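Local coordinates for protein protoporphyrinogen oxidase (Exiguobacterium sibiricum, PDB 3LOV) that probably oxidises coproporphyrinogen III to coproporphyrin III in heme b biosynthesis, using bound FAD and molecular oxygen, at residues Asp71-Gly79 and Ser237-Val245. Residues are numbered along the deposited sequence; the frame is centred on the assembly and turned at random.
Sequences DLIEAIGLG and SLIERLEEV
A Schellman motif that ends helix 68-75 supplies I76 and L78, which pack against R241 on helix 235-245, and the pairing illustrates how a helix terminus can be tied to a neighbour through a single carbonyl at the turn that closes it. G77, at positive phi, makes the turn, with L78 N bonded to I73 O and G77 N to E74 O. In one of the two conformers modelled for R241, NH1 donates to I76 O at 3.0 Å with an N-H...O angle of 160°; the oxygen lies in the guanidinium plane. Bends at chi2 and chi3 (56° and 57°) bring the guanidinium round to this carbonyl, while the two side chains run past each other in opposite directions, I76 CD1 3.5 Å from R241 CG. That same methyl meets L238 CD1 at 3.6 Å, the two side chains crossing at about a right angle, and also touches L242. L78 crosses R241 at a slant: CD1 lies 3.7 Å from R241 CB, while CD2 covers one guanidinium face in this conformer, offset toward its rim. An alanine in place of L78 removes both methyls, which would probably open a gap beside R241 CB and leave the guanidinium freer to swing off I76 O. The same conformer has a charge-only pairing with E244. Beyond the interface, Y21 of helix 14-26 packs on L72 and I76, L231 of strand 228-231 touches I73 and L238, and the L238 side chain lies about 10 Å from the bound FAD.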
ATOM      1  N   ASP A  71       4.906  14.481  -9.368  1.00 20.46           N
ATOM      2  CA  ASP A  71       5.992  15.413  -9.625  1.00 21.26           C
ATOM      3  C   ASP A  71       7.299  14.716 -10.053  1.00 20.75           C
ATOM      4  O   ASP A  71       7.976  15.153 -11.014  1.00 21.55           O
ATOM      5  CB  ASP A  71       6.253  16.253  -8.391  1.00 23.04           C
ATOM      6  CG  ASP A  71       5.140  17.219  -8.090  1.00 24.57           C
ATOM      7  OD1 ASP A  71       4.413  17.624  -9.016  1.00 27.87           O
ATOM      8  OD2 ASP A  71       5.016  17.583  -6.907  1.00 36.51           O
ATOM      9  N   LEU A  72       7.639  13.622  -9.364  1.00 21.51           N
ATOM     10  CA  LEU A  72       8.792  12.799  -9.731  1.00 19.28           C
ATOM     11  C   LEU A  72       8.595  12.260 -11.133  1.00 19.09           C
ATOM     12  O   LEU A  72       9.528  12.288 -11.957  1.00 19.41           O
ATOM     13  CB  LEU A  72       9.015  11.651  -8.717  1.00 17.78           C
ATOM     14  CG  LEU A  72      10.218  10.745  -8.932  1.00 25.07           C
ATOM     15  CD1 LEU A  72      11.483  11.636  -8.872  1.00 28.32           C
ATOM     16  CD2 LEU A  72      10.274   9.508  -7.875  1.00 18.42           C
ATOM     17  N   ILE A  73       7.393  11.755 -11.416  1.00 16.79           N
ATOM     18  CA  ILE A  73       7.120  11.150 -12.711  1.00 16.88           C
ATOM     19  C   ILE A  73       7.270  12.222 -13.820  1.00 19.11           C
ATOM     20  O   ILE A  73       7.799  11.938 -14.911  1.00 20.15           O
ATOM     21  CB  ILE A  73       5.682  10.504 -12.736  1.00 20.10           C
ATOM     22  CG1 ILE A  73       5.651   9.155 -12.021  1.00 18.80           C
ATOM     23  CG2 ILE A  73       5.109  10.384 -14.176  1.00 20.04           C
ATOM     24  CD1 ILE A  73       4.232   8.640 -11.719  1.00 12.76           C
ATOM     25  N   GLU A  74       6.820  13.448 -13.541  1.00 16.11           N
ATOM     26  CA  GLU A  74       6.928  14.492 -14.541  1.00 17.96           C
ATOM     27  C   GLU A  74       8.382  14.876 -14.733  1.00 20.80           C
ATOM     28  O   GLU A  74       8.861  14.914 -15.883  1.00 19.21           O
ATOM     29  CB  GLU A  74       6.088  15.692 -14.187  1.00 20.97           C
ATOM     30  CG  GLU A  74       4.561  15.433 -14.393  1.00 27.73           C
ATOM     31  CD  GLU A  74       3.985  16.036 -15.702  1.00 22.65           C
ATOM     32  OE1 GLU A  74       4.628  15.874 -16.765  1.00 24.60           O
ATOM     33  OE2 GLU A  74       2.893  16.672 -15.633  1.00 26.94           O
ATOM     34  N   ALA A  75       9.083  15.105 -13.618  1.00 20.88           N
ATOM     35  CA  ALA A  75      10.472  15.529 -13.658  1.00 22.90           C
ATOM     36  C   ALA A  75      11.341  14.589 -14.491  1.00 24.90           C
ATOM     37  O   ALA A  75      12.200  15.064 -15.226  1.00 23.91           O
ATOM     38  CB  ALA A  75      11.030  15.704 -12.248  1.00 21.11           C
ATOM     39  N   ILE A  76      11.075  13.275 -14.421  1.00 25.01           N
ATOM     40  CA  ILE A  76      11.858  12.275 -15.164  1.00 25.71           C
ATOM     41  C   ILE A  76      11.282  11.970 -16.572  1.00 24.28           C
ATOM     42  O   ILE A  76      11.732  11.077 -17.277  1.00 22.50           O
ATOM     43  CB  ILE A  76      12.129  10.985 -14.274  1.00 25.33           C
ATOM     44  CG1 ILE A  76      10.925  10.043 -14.215  1.00 28.86           C
ATOM     45  CG2 ILE A  76      12.582  11.399 -12.857  1.00 22.91           C
ATOM     46  CD1 ILE A  76      11.157   8.698 -13.430  1.00 20.86           C
ATOM     47  N   GLY A  77      10.278  12.735 -16.978  1.00 25.60           N
ATOM     48  CA  GLY A  77       9.783  12.667 -18.349  1.00 26.46           C
ATOM     49  C   GLY A  77       8.730  11.631 -18.634  1.00 27.08           C
ATOM     50  O   GLY A  77       8.568  11.211 -19.779  1.00 25.79           O
ATOM     51  N   LEU A  78       7.985  11.213 -17.613  1.00 26.15           N
ATOM     52  CA  LEU A  78       6.970  10.196 -17.834  1.00 24.61           C
ATOM     53  C   LEU A  78       5.552  10.722 -17.709  1.00 23.45           C
ATOM     54  O   LEU A  78       4.608   9.937 -17.782  1.00 24.92           O
ATOM     55  CB  LEU A  78       7.182   8.994 -16.889  1.00 24.50           C
ATOM     56  CG  LEU A  78       8.389   8.103 -17.183  1.00 27.41           C
ATOM     57  CD1 LEU A  78       8.567   7.063 -16.036  1.00 29.11           C
ATOM     58  CD2 LEU A  78       8.236   7.427 -18.532  1.00 22.84           C
ATOM     59  N   GLY A  79       5.399  12.033 -17.541  1.00 24.66           N
ATOM     60  CA  GLY A  79       4.076  12.674 -17.387  1.00 24.14           C
ATOM     61  C   GLY A  79       3.087  12.291 -18.476  1.00 23.95           C
ATOM     62  O   GLY A  79       1.916  12.064 -18.211  1.00 20.65           O
ATOM     63  N   SER A 237       7.915   0.789 -15.640  1.00 22.45           N
ATOM     64  CA  SER A 237       8.605   1.792 -16.482  1.00 23.02           C
ATOM     65  C   SER A 237       9.111   2.961 -15.637  1.00 22.69           C
ATOM     66  O   SER A 237      10.150   3.514 -15.925  1.00 22.13           O
ATOM     67  CB  SER A 237       7.755   2.261 -17.653  1.00 20.88           C
ATOM     68  OG  SER A 237       6.681   3.034 -17.231  1.00 21.03           O
ATOM     69  N   LEU A 238       8.436   3.255 -14.532  1.00 23.08           N
ATOM     70  CA  LEU A 238       8.950   4.241 -13.589  1.00 21.52           C
ATOM     71  C   LEU A 238      10.282   3.783 -12.999  1.00 21.34           C
ATOM     72  O   LEU A 238      11.204   4.577 -12.893  1.00 21.40           O
ATOM     73  CB  LEU A 238       7.941   4.543 -12.485  1.00 21.98           C
ATOM     74  CG  LEU A 238       8.419   5.228 -11.199  1.00 26.74           C
ATOM     75  CD1 LEU A 238       8.965   6.620 -11.480  1.00 15.61           C
ATOM     76  CD2 LEU A 238       7.275   5.238 -10.171  1.00 20.18           C
ATOM     77  N   ILE A 239      10.375   2.509 -12.604  1.00 22.10           N
ATOM     78  CA  ILE A 239      11.621   1.951 -12.035  1.00 21.51           C
ATOM     79  C   ILE A 239      12.788   2.078 -13.058  1.00 17.56           C
ATOM     80  O   ILE A 239      13.862   2.594 -12.735  1.00 17.98           O
ATOM     81  CB  ILE A 239      11.409   0.478 -11.591  1.00 19.32           C
ATOM     82  CG1 ILE A 239      10.283   0.377 -10.535  1.00 16.34           C
ATOM     83  CG2 ILE A 239      12.653  -0.124 -11.115  1.00 13.13           C
ATOM     84  CD1 ILE A 239      10.420   1.296  -9.305  1.00 14.19           C
ATOM     85  N   GLU A 240      12.497   1.670 -14.277  1.00 17.70           N
ATOM     86  CA  GLU A 240      13.424   1.679 -15.394  1.00 20.89           C
ATOM     87  C   GLU A 240      13.903   3.086 -15.693  1.00 22.04           C
ATOM     88  O   GLU A 240      15.097   3.304 -15.836  1.00 21.34           O
ATOM     89  CB  GLU A 240      12.753   1.043 -16.624  1.00 19.49           C
ATOM     90  CG  GLU A 240      12.702  -0.455 -16.522  1.00 22.91           C
ATOM     91  CD  GLU A 240      11.631  -1.126 -17.388  1.00 24.73           C
ATOM     92  OE1 GLU A 240      10.758  -0.449 -17.963  1.00 25.83           O
ATOM     93  OE2 GLU A 240      11.655  -2.360 -17.487  1.00 25.59           O
ATOM     94  N   ARG A 241      12.994   4.061 -15.727  1.00 22.64           N
ATOM     95  CA  ARG A 241      13.386   5.447 -15.990  0.70 21.74           C
ATOM     96  C   ARG A 241      14.199   6.019 -14.844  1.00 22.67           C
ATOM     97  O   ARG A 241      15.137   6.784 -15.070  1.00 20.03           O
ATOM     98  CB  ARG A 241      12.156   6.333 -16.253  0.70 24.34           C
ATOM     99  CG  ARG A 241      12.441   7.813 -16.552  0.70 26.99           C
ATOM    100  CD  ARG A 241      13.397   8.020 -17.735  0.70 35.24           C
ATOM    101  NE  ARG A 241      12.897   7.391 -18.961  0.70 32.71           N
ATOM    102  CZ  ARG A 241      12.003   7.930 -19.797  0.70 35.98           C
ATOM    103  NH1 ARG A 241      11.481   9.140 -19.574  0.70 37.55           N
ATOM    104  NH2 ARG A 241      11.623   7.247 -20.873  0.70 32.68           N
ATOM    105  N   LEU A 242      13.864   5.662 -13.595  1.00 21.09           N
ATOM    106  CA  LEU A 242      14.684   6.168 -12.490  1.00 21.18           C
ATOM    107  C   LEU A 242      16.135   5.721 -12.629  1.00 21.14           C
ATOM    108  O   LEU A 242      17.058   6.528 -12.474  1.00 24.45           O
ATOM    109  CB  LEU A 242      14.169   5.731 -11.101  1.00 21.81           C
ATOM    110  CG  LEU A 242      12.994   6.548 -10.602  1.00 21.60           C
ATOM    111  CD1 LEU A 242      12.317   5.806  -9.440  1.00 18.29           C
ATOM    112  CD2 LEU A 242      13.438   7.990 -10.238  1.00 18.29           C
ATOM    113  N   GLU A 243      16.334   4.447 -12.928  1.00 21.49           N
ATOM    114  CA  GLU A 243      17.676   3.938 -13.089  1.00 23.32           C
ATOM    115  C   GLU A 243      18.374   4.695 -14.205  1.00 25.43           C
ATOM    116  O   GLU A 243      19.501   5.180 -14.048  1.00 26.83           O
ATOM    117  CB  GLU A 243      17.697   2.442 -13.403  1.00 22.79           C
ATOM    118  CG  GLU A 243      19.137   1.928 -13.409  1.00 28.12           C
ATOM    119  CD  GLU A 243      19.315   0.485 -13.751  1.00 30.48           C
ATOM    120  OE1 GLU A 243      18.363  -0.165 -14.213  1.00 32.76           O
ATOM    121  OE2 GLU A 243      20.458   0.006 -13.577  1.00 37.65           O
ATOM    122  N   GLU A 244      17.691   4.790 -15.332  1.00 27.47           N
ATOM    123  CA  GLU A 244      18.206   5.503 -16.514  1.00 29.32           C
ATOM    124  C   GLU A 244      18.648   6.971 -16.247  1.00 28.07           C
ATOM    125  O   GLU A 244      19.687   7.372 -16.700  1.00 29.32           O
ATOM    126  CB  GLU A 244      17.133   5.401 -17.591  1.00 30.21           C
ATOM    127  CG  GLU A 244      17.460   5.859 -18.978  1.00 42.40           C
ATOM    128  CD  GLU A 244      16.191   5.828 -19.826  1.00 56.06           C
ATOM    129  OE1 GLU A 244      15.588   4.735 -19.931  1.00 65.35           O
ATOM    130  OE2 GLU A 244      15.762   6.896 -20.320  1.00 58.67           O
ATOM    131  N   VAL A 245      17.908   7.752 -15.475  1.00 27.85           N
ATOM    132  CA  VAL A 245      18.297   9.135 -15.205  1.00 25.51           C
ATOM    133  C   VAL A 245      19.378   9.326 -14.130  1.00 28.08           C
ATOM    134  O   VAL A 245      19.835  10.426 -13.906  1.00 29.47           O
ATOM    135  CB  VAL A 245      17.055  10.058 -14.885  1.00 26.35           C
ATOM    136  CG1 VAL A 245      16.018   9.936 -15.996  1.00 24.24           C
ATOM    137  CG2 VAL A 245      16.426   9.749 -13.526  1.00 25.26           C
TER